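Local structure of uncharacterized protein (Bacteroides eggerthii DSM 20697, 4ECO) at residues Asp160-Cys165 / Leu490-Leu495; Thr263-Phe268 / Ile278-Asn283; Asp293-Leu298 / Thr324-Met329; Arg556-Gly561 / Leu571-Asn576. The protein is of unknown function but folds as a leucine-rich repeat solenoid, an architecture that in other proteins commonly serves to bind protein partners. One frame throughout, in Å; residues are numbered along the deposited sequence.

How the contacts relate
All four contacts are buried, but on different sides of the solenoid. Contacts 2 and 4 are interior packing between a loop and the next strand of the stack: a leucine meets a valine in one, a tryptophan and proline meet a leucine and isoleucine in the other. Contact 3 lies between two helices and adds a selenium-aromatic edge and polar side chains. Contact 1 is on the outward side of a strand, where one isoleucine of a helix from far earlier in the chain meets mostly polar residues and a water. Contact 2 touches helix 288-300 of contact 3, Leu265 N bonding Asp294 OD2; contacts 1 and 4 touch through Leu161 and Gln572. These two pairs lie on opposite sides of the chain's centre.

Contact 1: Asp160-Cys165 / Leu490-Leu495; sequences DLIKDC and LTSIDL
Ile162 and Ser492 mark the closest approach of the two backbones, their CA atoms 6.7 Å apart, where helix 160-165 runs almost antiparallel to strand 492-494 at 170°, the axes 9.2 Å from each other. Ile162 makes the direct contact from the helix side, and its two branches do different jobs. CG2 rests 3.9 Å from Ser492 CB. The longer branch, with CG1 anti to the carbonyl carbon (chi1 -75°) and then extended, carries CD1 further along the strand, to 3.4 Å from Ile493 O and 3.7 Å from Asp494 CB. The Ile493 side chain itself points away from the helix, into the solenoid interior. No direct hydrogen bond joins the segments; instead a water donates to Ile162 O over 3.2 Å and lies 2.7 Å from Ser492 OG. Beside the methyl groups, the carboxylate of Asp494 is spoken for: OD1 forms a salt bridge with Arg496, and OD2 takes a hydrogen bond from Ser159 N, just ahead of the helix. Cutting Ile162 back to alanine is likely to leave the Ser492 and Asp494 side chains without their apolar neighbour. Helix 160-168 thus packs against the outward-facing residues of the repeat strands, probably on the concave face of the solenoid, bordered by strand 517-519, which Ile162 touches at Asp519, while strand 461-463 flanks 492-494 in parallel.

Contact 2: Thr263-Phe268 / Ile278-Asn283; sequences TKLPTF and INVACN
The carboxamide of Asn283 is the flat group that takes part here, and Leu265 comes to it obliquely: CD2 lies 4.3 Å from ND2, well out of the amide plane. The two ends of that amide are held by the preceding repeat, OD1 accepting from Cys259 N and ND2 donating to Val256 O, which together fix the flip of the group. The main apolar touch is beside it. Leu265 CD2 meets Val280 CG1 at 3.7 Å and Val280 CB at 3.9 Å, with CD1 of the same leucine a little further from CG1; the two side chains cross at about a right angle. Val280 offers CG1 because that methyl stands anti to the carbonyl carbon (chi1 -75°), on the side facing the loop. No hydrogen bond runs between the segments, whose nearest CA atoms, of Leu265 and Val280, are 8.1 Å apart. Past the strand end, Ala281 N makes a weak hydrogen bond of 3.3 Å to Asn279 OD1, while Val280 O accepts from Asn315 ND2 in the following repeat. Leu265 also touches Ile286 and, on helix 288-300, Leu291. This is the interior of a leucine-rich repeat: apolar residues of the LxxLxLxxN pattern, here Ile278 and Val280, face in together with a leucine from the loop before, and Asn283 stands at the consensus asparagine, a rung of the asparagine ladder that ties successive turns.

Contact 3: Asp293-Leu298 / Thr324-Met329; sequences DDWQAL and TSLQKM
Trp295 and Met329 bring together helix 288-300 and the segment around helix 323-326, which runs into a type I turn from Leu326 to Met329, on the helical side of a leucine-rich repeat solenoid. Met329 is a selenomethionine. Its SE comes in at the edge of the indole, near the ring plane, 3.5 Å from Trp295 NE1; it stands 4.7 Å from the centre of the five-membered ring and 85° off the ring normal, a Met-aromatic contact of the edge kind. The two side chains cross at about a right angle. Leu326 reaches the six-membered end of the same indole, with CD2 4.3 Å from Trp295 CZ2 in an oblique approach. Trp295 extends across to both because its CG is anti to the backbone N (chi1 -177°). On the other flank Gln296 lies against Ser325, with Gln296 CA and Ser325 CA 6.2 Å apart. The CG methylene of Gln296 meets Ser325 OG at 3.4 Å. The polar ends look to other partners. Gln296 OE1 accepts from Lys292 NZ and Val322 N, and Ser325 OG is hydrogen-bonded to Asp300 OD1, which also forms a salt bridge with Lys328. Inward, Trp295 and Met329 both touch Ile310 of strand 309-311. Such packing of helices beside each other behind the strands is seen in leucine-rich repeat proteins.

Contact 4: Arg556-Gly561 / Leu571-Asn576; sequences REWPEG and LQIGSN
Trp558 and Ile573 lie at about a right angle to each other, whereas Trp558 and Leu571 meet on a slant. With CG anti to the backbone N (chi1 168°), the indole reaches across to the strand, and its six-membered end does the touching: Trp558 CH2 comes 3.6 Å from Leu571 CD2, CZ3 is 3.9 Å from Ile573 CG2, and CE3 is near Ile573 CD1. Both aliphatic residues approach the ring obliquely. One face of the indole takes Pro559 of its own segment, whose CD is 3.5 Å above the plane toward the rim, and Glu560 CG lies at the edge in plane. The same Pro559 CD faces Ile573 CD1 at 3.7 Å, so Ile573 touches tryptophan with one branch and both residues with the other. At the far end of the ring, NE1 is hydrogen-bonded to Glu583 OE2, which fixes how the indole is turned. Beyond Ile573, Asn576 ND2 donates to Ile573 O over 2.8 Å, nearly straight at 162° but from above the carbonyl plane; it also bonds Ile543 O in the preceding repeat. With an alanine in place of Trp558, a gap would probably open against Leu571 and Ile573, and Glu583 OE2 would lose its indole donor. The loop after strand 540-542 thus folds over strand 570-572, which pairs in parallel with 540-542 and 591-593, while Val581 and Ile585 in the following loop also pack on the indole.

Contact 1: Asp160-Cys165 / Leu490-Leu495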
loop_
_atom_site.group_PDB
_atom_site.type_symbol
_atom_site.label_atom_id
_atom_site.label_comp_id
_atom_site.label_asym_id
_atom_site.label_seq_id
_atom_site.Cartn_x
_atom_site.Cartn_y
_atom_site.Cartn_z
ATOM N N ASP A 160 -15.062 12.874 -7.650
ATOM C CA ASP A 160 -15.257 12.378 -8.994
ATOM C C ASP A 160 -15.017 13.492 -9.979
ATOM O O ASP A 160 -14.288 13.260 -10.943
ATOM C CB ASP A 160 -16.643 11.760 -9.136
ATOM C CG ASP A 160 -16.727 10.413 -8.445
ATOM O OD1 ASP A 160 -15.686 9.683 -8.407
ATOM O OD2 ASP A 160 -17.812 10.082 -7.932
ATOM N N LEU A 161 -15.484 14.734 -9.667
ATOM C CA LEU A 161 -15.283 15.902 -10.535
ATOM C C LEU A 161 -13.786 16.117 -10.818
ATOM O O LEU A 161 -13.367 16.123 -11.987
ATOM C CB LEU A 161 -15.914 17.159 -9.901
ATOM C CG LEU A 161 -15.614 18.519 -10.544
ATOM C CD1 LEU A 161 -16.164 18.605 -11.926
ATOM C CD2 LEU A 161 -16.254 19.593 -9.794
ATOM N N ILE A 162 -12.982 16.200 -9.741
ATOM C CA ILE A 162 -11.548 16.448 -9.830
ATOM C C ILE A 162 -10.849 15.263 -10.520
ATOM O O ILE A 162 -10.061 15.507 -11.441
ATOM C CB ILE A 162 -10.966 16.801 -8.436
ATOM C CG1 ILE A 162 -11.387 18.247 -8.128
ATOM C CG2 ILE A 162 -9.439 16.680 -8.412
ATOM C CD1 ILE A 162 -11.154 18.677 -6.872
ATOM N N LYS A 163 -11.203 14.002 -10.156
ATOM C CA LYS A 163 -10.627 12.800 -10.780
ATOM C C LYS A 163 -10.951 12.773 -12.296
ATOM O O LYS A 163 -10.031 12.530 -13.080
ATOM C CB LYS A 163 -11.075 11.501 -10.082
ATOM C CG LYS A 163 -10.502 11.340 -8.656
ATOM C CD LYS A 163 -10.658 9.944 -8.039
ATOM C CE LYS A 163 -12.070 9.541 -7.717
ATOM N NZ LYS A 163 -12.113 8.522 -6.633
ATOM N N ASP A 164 -12.193 13.119 -12.715
ATOM C CA ASP A 164 -12.553 13.169 -14.136
ATOM C C ASP A 164 -11.641 14.147 -14.899
ATOM O O ASP A 164 -11.117 13.767 -15.953
ATOM C CB ASP A 164 -14.032 13.552 -14.351
ATOM C CG ASP A 164 -15.079 12.543 -13.871
ATOM O OD1 ASP A 164 -14.711 11.370 -13.601
ATOM O OD2 ASP A 164 -16.258 12.942 -13.704
ATOM N N CYS A 165 -11.394 15.360 -14.337
ATOM C CA CYS A 165 -10.534 16.382 -14.958
ATOM C C CYS A 165 -9.084 15.894 -15.074
ATOM O O CYS A 165 -8.445 16.153 -16.102
ATOM C CB CYS A 165 -10.605 17.702 -14.202
ATOM S SG CYS A 165 -12.237 18.485 -14.246
ATOM N N LEU A 490 -0.032 24.127 -9.803
ATOM C CA LEU A 490 -1.266 23.704 -9.133
ATOM C C LEU A 490 -2.449 23.697 -10.099
ATOM O O LEU A 490 -2.956 24.761 -10.478
ATOM C CB LEU A 490 -1.561 24.614 -7.918
ATOM C CG LEU A 490 -2.621 24.104 -6.934
ATOM C CD1 LEU A 490 -2.137 22.838 -6.212
ATOM C CD2 LEU A 490 -2.967 25.178 -5.934
ATOM N N THR A 491 -2.897 22.494 -10.472
ATOM C CA THR A 491 -4.002 22.312 -11.418
ATOM C C THR A 491 -5.259 21.668 -10.754
ATOM O O THR A 491 -6.323 21.693 -11.370
ATOM C CB THR A 491 -3.538 21.485 -12.632
ATOM O OG1 THR A 491 -3.090 20.199 -12.192
ATOM C CG2 THR A 491 -2.431 22.197 -13.434
ATOM N N SER A 492 -5.159 21.134 -9.514
ATOM C CA SER A 492 -6.316 20.519 -8.834
ATOM C C SER A 492 -6.393 20.952 -7.375
ATOM O O SER A 492 -5.411 20.855 -6.652
ATOM C CB SER A 492 -6.285 18.991 -8.923
ATOM O OG SER A 492 -6.347 18.521 -10.262
ATOM N N ILE A 493 -7.562 21.470 -6.955
ATOM C CA ILE A 493 -7.808 21.910 -5.590
ATOM C C ILE A 493 -9.140 21.324 -5.093
ATOM O O ILE A 493 -10.198 21.668 -5.617
ATOM C CB ILE A 493 -7.781 23.454 -5.453
ATOM C CG1 ILE A 493 -6.561 24.101 -6.192
ATOM C CG2 ILE A 493 -7.818 23.847 -3.976
ATOM C CD1 ILE A 493 -6.530 25.639 -6.172
ATOM N N ASP A 494 -9.074 20.426 -4.085
ATOM C CA ASP A 494 -10.239 19.830 -3.436
ATOM C C ASP A 494 -10.426 20.474 -2.089
ATOM O O ASP A 494 -9.561 20.361 -1.217
ATOM C CB ASP A 494 -10.106 18.318 -3.301
ATOM C CG ASP A 494 -11.430 17.580 -3.272
ATOM O OD1 ASP A 494 -12.446 18.199 -2.904
ATOM O OD2 ASP A 494 -11.442 16.368 -3.583
ATOM N N LEU A 495 -11.517 21.234 -1.950
ATOM C CA LEU A 495 -11.844 21.956 -0.723
ATOM C C LEU A 495 -13.238 21.591 -0.209
ATOM O O LEU A 495 -13.796 22.324 0.620
ATOM C CB LEU A 495 -11.734 23.478 -0.959
ATOM C CG LEU A 495 -10.313 24.027 -1.084
ATOM C CD1 LEU A 495 -10.301 25.314 -1.842
ATOM C CD2 LEU A 495 -9.634 24.131 0.285
HETATM O O HOH W 1 -8.720 18.414 -11.568
#

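Contact 2: Thr263-Phe268 / Ile278-Asn283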
loop_
_atom_site.group_PDB
_atom_site.type_symbol
_atom_site.label_atom_id
_atom_site.label_comp_id
_atom_site.label_asym_id
_atom_site.label_seq_id
_atom_site.Cartn_x
_atom_site.Cartn_y
_atom_site.Cartn_z
ATOM N N THR A 263 3.663 -16.822 19.393
ATOM C CA THR A 263 3.645 -15.896 20.529
ATOM C C THR A 263 4.924 -15.081 20.488
ATOM O O THR A 263 5.073 -14.109 21.236
ATOM C CB THR A 263 3.439 -16.605 21.870
ATOM O OG1 THR A 263 4.332 -17.718 22.004
ATOM C CG2 THR A 263 2.012 -17.040 22.079
ATOM N N LYS A 264 5.839 -15.473 19.581
ATOM C CA LYS A 264 7.130 -14.837 19.294
ATOM C C LYS A 264 7.554 -15.243 17.906
ATOM O O LYS A 264 7.006 -16.197 17.359
ATOM C CB LYS A 264 8.208 -15.214 20.346
ATOM C CG LYS A 264 8.752 -16.641 20.222
ATOM C CD LYS A 264 9.878 -16.939 21.179
ATOM C CE LYS A 264 10.674 -18.106 20.677
ATOM N NZ LYS A 264 11.538 -18.673 21.740
ATOM N N LEU A 265 8.521 -14.538 17.320
ATOM C CA LEU A 265 9.034 -14.910 15.990
ATOM C C LEU A 265 9.977 -16.083 16.133
ATOM O O LEU A 265 10.695 -16.131 17.143
ATOM C CB LEU A 265 9.743 -13.735 15.275
ATOM C CG LEU A 265 8.889 -12.527 14.904
ATOM C CD1 LEU A 265 9.734 -11.457 14.257
ATOM C CD2 LEU A 265 7.758 -12.910 13.960
ATOM N N PRO A 266 10.002 -17.041 15.160
ATOM C CA PRO A 266 10.959 -18.165 15.259
ATOM C C PRO A 266 12.389 -17.615 15.327
ATOM O O PRO A 266 12.724 -16.608 14.697
ATOM C CB PRO A 266 10.681 -19.014 14.008
ATOM C CG PRO A 266 9.910 -18.181 13.119
ATOM C CD PRO A 266 9.213 -17.111 13.914
ATOM N N THR A 267 13.197 -18.229 16.163
ATOM C CA THR A 267 14.548 -17.771 16.499
ATOM C C THR A 267 15.594 -17.974 15.387
ATOM O O THR A 267 16.696 -17.406 15.482
ATOM C CB THR A 267 15.018 -18.492 17.761
ATOM O OG1 THR A 267 15.021 -19.896 17.505
ATOM C CG2 THR A 267 14.132 -18.176 18.969
ATOM N N PHE A 268 15.263 -18.751 14.349
ATOM C CA PHE A 268 16.216 -19.041 13.277
ATOM C C PHE A 268 16.467 -17.801 12.418
ATOM O O PHE A 268 17.514 -17.721 11.763
ATOM C CB PHE A 268 15.733 -20.222 12.413
ATOM C CG PHE A 268 14.721 -19.904 11.343
ATOM C CD1 PHE A 268 13.362 -19.947 11.619
ATOM C CD2 PHE A 268 15.128 -19.584 10.050
ATOM C CE1 PHE A 268 12.424 -19.657 10.624
ATOM C CE2 PHE A 268 14.196 -19.274 9.059
ATOM C CZ PHE A 268 12.850 -19.320 9.350
ATOM N N ILE A 278 11.895 -9.790 4.716
ATOM C CA ILE A 278 11.282 -10.486 5.834
ATOM C C ILE A 278 9.808 -10.086 5.896
ATOM O O ILE A 278 9.493 -8.917 6.079
ATOM C CB ILE A 278 12.000 -10.325 7.199
ATOM C CG1 ILE A 278 11.285 -11.181 8.277
ATOM C CG2 ILE A 278 12.184 -8.853 7.617
ATOM C CD1 ILE A 278 11.982 -11.362 9.549
ATOM N N ASN A 279 8.918 -11.058 5.719
ATOM C CA ASN A 279 7.489 -10.835 5.819
ATOM C C ASN A 279 6.991 -11.552 7.074
ATOM O O ASN A 279 6.987 -12.782 7.132
ATOM C CB ASN A 279 6.778 -11.311 4.543
ATOM C CG ASN A 279 5.339 -10.877 4.413
ATOM O OD1 ASN A 279 4.583 -10.810 5.383
ATOM N ND2 ASN A 279 4.937 -10.560 3.197
ATOM N N VAL A 280 6.636 -10.786 8.097
ATOM C CA VAL A 280 6.158 -11.330 9.376
ATOM C C VAL A 280 4.798 -10.696 9.694
ATOM O O VAL A 280 4.452 -10.482 10.866
ATOM C CB VAL A 280 7.183 -11.178 10.548
ATOM C CG1 VAL A 280 8.325 -12.196 10.417
ATOM C CG2 VAL A 280 7.729 -9.746 10.652
ATOM N N ALA A 281 4.013 -10.432 8.632
ATOM C CA ALA A 281 2.688 -9.835 8.760
ATOM C C ALA A 281 1.647 -10.849 9.295
ATOM O O ALA A 281 1.826 -12.058 9.134
ATOM C CB ALA A 281 2.248 -9.287 7.422
ATOM N N CYS A 282 0.576 -10.344 9.937
ATOM C CA CYS A 282 -0.592 -11.066 10.481
ATOM C C CYS A 282 -0.262 -11.973 11.637
ATOM O O CYS A 282 -1.065 -12.877 11.898
ATOM C CB CYS A 282 -1.341 -11.864 9.415
ATOM S SG CYS A 282 -2.079 -10.881 8.096
ATOM N N ASN A 283 0.827 -11.748 12.367
ATOM C CA ASN A 283 1.096 -12.606 13.524
ATOM C C ASN A 283 0.598 -11.894 14.794
ATOM O O ASN A 283 1.383 -11.418 15.615
ATOM C CB ASN A 283 2.554 -12.966 13.579
ATOM C CG ASN A 283 3.014 -13.757 12.390
ATOM O OD1 ASN A 283 2.399 -14.764 12.008
ATOM N ND2 ASN A 283 4.119 -13.331 11.793
#

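Contact 3: Asp293-Leu298 / Thr324-Met329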
loop_
_atom_site.group_PDB
_atom_site.type_symbol
_atom_site.label_atom_id
_atom_site.label_comp_id
_atom_site.label_asym_id
_atom_site.label_seq_id
_atom_site.Cartn_x
_atom_site.Cartn_y
_atom_site.Cartn_z
ATOM N N ASP A 293 10.654 -6.580 20.518
ATOM C CA ASP A 293 11.852 -7.257 21.005
ATOM C C ASP A 293 12.468 -8.179 19.925
ATOM O O ASP A 293 13.688 -8.155 19.758
ATOM C CB ASP A 293 11.528 -8.043 22.284
ATOM C CG ASP A 293 11.325 -7.154 23.509
ATOM O OD1 ASP A 293 11.850 -6.005 23.516
ATOM O OD2 ASP A 293 10.685 -7.621 24.486
ATOM N N ASP A 294 11.639 -8.931 19.171
ATOM C CA ASP A 294 12.115 -9.806 18.087
ATOM C C ASP A 294 12.703 -8.957 16.946
ATOM O O ASP A 294 13.778 -9.303 16.431
ATOM C CB ASP A 294 11.005 -10.736 17.561
ATOM C CG ASP A 294 10.532 -11.810 18.530
ATOM O OD1 ASP A 294 11.402 -12.447 19.200
ATOM O OD2 ASP A 294 9.310 -12.089 18.552
ATOM N N TRP A 295 12.019 -7.831 16.580
ATOM C CA TRP A 295 12.504 -6.879 15.568
ATOM C C TRP A 295 13.849 -6.299 16.039
ATOM O O TRP A 295 14.813 -6.328 15.255
ATOM C CB TRP A 295 11.467 -5.768 15.298
ATOM C CG TRP A 295 11.811 -4.754 14.226
ATOM C CD1 TRP A 295 12.976 -4.647 13.524
ATOM C CD2 TRP A 295 10.976 -3.659 13.780
ATOM N NE1 TRP A 295 12.917 -3.571 12.657
ATOM C CE2 TRP A 295 11.707 -2.944 12.800
ATOM C CE3 TRP A 295 9.682 -3.210 14.119
ATOM C CZ2 TRP A 295 11.188 -1.806 12.157
ATOM C CZ3 TRP A 295 9.163 -2.102 13.465
ATOM C CH2 TRP A 295 9.912 -1.411 12.499
ATOM N N GLN A 296 13.938 -5.871 17.337
ATOM C CA GLN A 296 15.156 -5.294 17.906
ATOM C C GLN A 296 16.304 -6.261 17.779
ATOM O O GLN A 296 17.391 -5.871 17.343
ATOM C CB GLN A 296 14.964 -4.874 19.373
ATOM C CG GLN A 296 16.062 -3.921 19.855
ATOM C CD GLN A 296 15.699 -3.107 21.078
ATOM O OE1 GLN A 296 14.786 -2.255 21.088
ATOM N NE2 GLN A 296 16.492 -3.282 22.102
ATOM N N ALA A 297 16.037 -7.537 18.128
ATOM C CA ALA A 297 16.989 -8.644 18.088
ATOM C C ALA A 297 17.543 -8.830 16.672
ATOM O O ALA A 297 18.749 -9.036 16.515
ATOM C CB ALA A 297 16.318 -9.915 18.569
ATOM N N LEU A 298 16.661 -8.705 15.643
ATOM C CA LEU A 298 17.041 -8.807 14.237
ATOM C C LEU A 298 18.010 -7.671 13.860
ATOM O O LEU A 298 19.066 -7.958 13.290
ATOM C CB LEU A 298 15.808 -8.807 13.326
ATOM C CG LEU A 298 15.042 -10.127 13.241
ATOM C CD1 LEU A 298 13.666 -9.923 12.671
ATOM C CD2 LEU A 298 15.801 -11.147 12.441
ATOM N N THR A 324 19.056 3.422 18.450
ATOM C CA THR A 324 20.416 2.854 18.318
ATOM C C THR A 324 20.410 1.464 17.607
ATOM O O THR A 324 21.409 1.081 16.986
ATOM C CB THR A 324 21.115 2.753 19.694
ATOM O OG1 THR A 324 20.512 1.722 20.466
ATOM C CG2 THR A 324 21.096 4.059 20.476
ATOM N N SER A 325 19.295 0.722 17.709
ATOM C CA SER A 325 19.147 -0.579 17.069
ATOM C C SER A 325 18.687 -0.376 15.641
ATOM O O SER A 325 19.220 -1.017 14.741
ATOM C CB SER A 325 18.178 -1.457 17.850
ATOM O OG SER A 325 18.732 -1.879 19.087
ATOM N N LEU A 326 17.731 0.563 15.423
ATOM C CA LEU A 326 17.195 0.927 14.108
ATOM C C LEU A 326 18.305 1.452 13.181
ATOM O O LEU A 326 18.338 1.072 12.013
ATOM C CB LEU A 326 16.069 1.975 14.234
ATOM C CG LEU A 326 14.747 1.563 14.905
ATOM C CD1 LEU A 326 13.696 2.631 14.723
ATOM C CD2 LEU A 326 14.205 0.295 14.331
ATOM N N GLN A 327 19.219 2.293 13.710
ATOM C CA GLN A 327 20.354 2.902 12.999
ATOM C C GLN A 327 21.250 1.869 12.298
ATOM O O GLN A 327 21.906 2.208 11.305
ATOM C CB GLN A 327 21.238 3.698 13.979
ATOM C CG GLN A 327 20.682 5.020 14.526
ATOM C CD GLN A 327 21.482 5.513 15.730
ATOM O OE1 GLN A 327 22.430 4.864 16.216
ATOM N NE2 GLN A 327 21.099 6.673 16.259
ATOM N N LYS A 328 21.319 0.637 12.857
ATOM C CA LYS A 328 22.143 -0.471 12.366
ATOM C C LYS A 328 21.640 -1.018 11.029
ATOM O O LYS A 328 22.436 -1.516 10.238
ATOM C CB LYS A 328 22.192 -1.623 13.383
ATOM C CG LYS A 328 22.629 -1.246 14.785
ATOM C CD LYS A 328 22.649 -2.462 15.710
ATOM C CE LYS A 328 23.212 -2.120 17.069
ATOM N NZ LYS A 328 23.252 -3.304 17.959
HETATM N N MSE A 329 20.331 -0.941 10.781
HETATM C CA MSE A 329 19.677 -1.467 9.565
HETATM C C MSE A 329 19.904 -0.539 8.342
HETATM O O MSE A 329 18.953 -0.107 7.675
HETATM C CB MSE A 329 18.173 -1.652 9.817
HETATM C CG MSE A 329 17.849 -2.403 11.093
HETATM SE SE MSE A 329 16.003 -2.948 11.022
HETATM C CE MSE A 329 16.274 -4.592 10.116
#

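Contact 4: Arg556-Gly561 / Leu571-Asn576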
loop_
_atom_site.group_PDB
_atom_site.type_symbol
_atom_site.label_atom_id
_atom_site.label_comp_id
_atom_site.label_asym_id
_atom_site.label_seq_id
_atom_site.Cartn_x
_atom_site.Cartn_y
_atom_site.Cartn_z
ATOM N N ARG A 556 -27.505 31.510 -3.657
ATOM C CA ARG A 556 -28.669 31.927 -4.430
ATOM C C ARG A 556 -28.225 32.580 -5.763
ATOM O O ARG A 556 -29.033 32.666 -6.699
ATOM C CB ARG A 556 -29.544 32.891 -3.590
ATOM C CG ARG A 556 -30.147 32.199 -2.354
ATOM C CD ARG A 556 -30.725 33.134 -1.322
ATOM N NE ARG A 556 -32.033 33.629 -1.741
ATOM C CZ ARG A 556 -32.610 34.722 -1.256
ATOM N NH1 ARG A 556 -31.993 35.456 -0.339
ATOM N NH2 ARG A 556 -33.800 35.106 -1.704
ATOM N N GLU A 557 -26.914 32.956 -5.852
ATOM C CA GLU A 557 -26.262 33.649 -6.964
ATOM C C GLU A 557 -25.683 32.686 -8.027
ATOM O O GLU A 557 -24.810 31.863 -7.735
ATOM C CB GLU A 557 -25.118 34.545 -6.405
ATOM C CG GLU A 557 -24.305 35.348 -7.420
ATOM C CD GLU A 557 -22.992 35.947 -6.939
ATOM O OE1 GLU A 557 -22.772 35.985 -5.705
ATOM O OE2 GLU A 557 -22.177 36.377 -7.796
ATOM N N TRP A 558 -26.120 32.867 -9.287
ATOM C CA TRP A 558 -25.579 32.131 -10.427
ATOM C C TRP A 558 -24.310 32.853 -10.896
ATOM O O TRP A 558 -24.332 34.082 -11.002
ATOM C CB TRP A 558 -26.617 32.006 -11.561
ATOM C CG TRP A 558 -26.033 31.514 -12.862
ATOM C CD1 TRP A 558 -25.497 32.275 -13.864
ATOM C CD2 TRP A 558 -25.847 30.143 -13.255
ATOM N NE1 TRP A 558 -24.999 31.467 -14.857
ATOM C CE2 TRP A 558 -25.216 30.153 -14.519
ATOM C CE3 TRP A 558 -26.189 28.903 -12.677
ATOM C CZ2 TRP A 558 -24.927 28.971 -15.219
ATOM C CZ3 TRP A 558 -25.916 27.736 -13.379
ATOM C CH2 TRP A 558 -25.278 27.777 -14.626
ATOM N N PRO A 559 -23.215 32.137 -11.212
ATOM C CA PRO A 559 -22.006 32.823 -11.694
ATOM C C PRO A 559 -22.179 33.337 -13.137
ATOM O O PRO A 559 -21.767 32.669 -14.105
ATOM C CB PRO A 559 -20.942 31.733 -11.599
ATOM C CG PRO A 559 -21.710 30.450 -11.876
ATOM C CD PRO A 559 -23.022 30.670 -11.169
ATOM N N GLU A 560 -22.804 34.525 -13.285
ATOM C CA GLU A 560 -23.030 35.097 -14.611
ATOM C C GLU A 560 -21.697 35.327 -15.297
ATOM O O GLU A 560 -20.773 35.854 -14.679
ATOM C CB GLU A 560 -23.859 36.381 -14.555
ATOM C CG GLU A 560 -25.299 36.178 -14.106
ATOM C CD GLU A 560 -26.264 35.491 -15.057
ATOM O OE1 GLU A 560 -25.943 35.320 -16.262
ATOM O OE2 GLU A 560 -27.372 35.152 -14.578
ATOM N N GLY A 561 -21.576 34.791 -16.502
ATOM C CA GLY A 561 -20.344 34.842 -17.267
ATOM C C GLY A 561 -19.615 33.515 -17.353
ATOM O O GLY A 561 -18.707 33.379 -18.175
ATOM N N LEU A 571 -19.985 21.709 -14.790
ATOM C CA LEU A 571 -20.393 22.588 -13.706
ATOM C C LEU A 571 -21.394 21.893 -12.824
ATOM O O LEU A 571 -22.472 21.520 -13.281
ATOM C CB LEU A 571 -20.969 23.923 -14.204
ATOM C CG LEU A 571 -21.591 24.826 -13.125
ATOM C CD1 LEU A 571 -20.545 25.334 -12.114
ATOM C CD2 LEU A 571 -22.343 25.973 -13.751
ATOM N N GLN A 572 -21.056 21.781 -11.539
ATOM C CA GLN A 572 -21.924 21.189 -10.534
ATOM C C GLN A 572 -22.368 22.263 -9.579
ATOM O O GLN A 572 -21.550 22.758 -8.812
ATOM C CB GLN A 572 -21.201 20.066 -9.801
ATOM C CG GLN A 572 -20.758 18.915 -10.679
ATOM C CD GLN A 572 -20.150 17.815 -9.837
ATOM O OE1 GLN A 572 -19.986 17.941 -8.619
ATOM N NE2 GLN A 572 -19.791 16.711 -10.472
ATOM N N ILE A 573 -23.651 22.655 -9.641
ATOM C CA ILE A 573 -24.223 23.718 -8.794
ATOM C C ILE A 573 -25.553 23.231 -8.155
ATOM O O ILE A 573 -26.329 24.026 -7.634
ATOM C CB ILE A 573 -24.386 25.022 -9.641
ATOM C CG1 ILE A 573 -24.541 26.276 -8.763
ATOM C CG2 ILE A 573 -25.431 24.906 -10.778
ATOM C CD1 ILE A 573 -24.214 27.590 -9.459
ATOM N N GLY A 574 -25.768 21.924 -8.162
ATOM C CA GLY A 574 -26.960 21.324 -7.591
ATOM C C GLY A 574 -27.090 21.456 -6.087
ATOM O O GLY A 574 -26.101 21.690 -5.385
ATOM N N SER A 575 -28.338 21.289 -5.587
ATOM C CA SER A 575 -28.746 21.319 -4.179
ATOM C C SER A 575 -28.336 22.654 -3.534
ATOM O O SER A 575 -27.660 22.694 -2.509
ATOM C CB SER A 575 -28.187 20.118 -3.420
ATOM O OG SER A 575 -28.867 19.925 -2.193
ATOM N N ASN A 576 -28.745 23.746 -4.167
ATOM C CA ASN A 576 -28.528 25.111 -3.690
ATOM C C ASN A 576 -29.875 25.830 -3.770
ATOM O O ASN A 576 -30.919 25.165 -3.747
ATOM C CB ASN A 576 -27.414 25.830 -4.503
ATOM C CG ASN A 576 -26.006 25.395 -4.180
ATOM O OD1 ASN A 576 -25.518 25.550 -3.068
ATOM N ND2 ASN A 576 -25.287 24.914 -5.166
#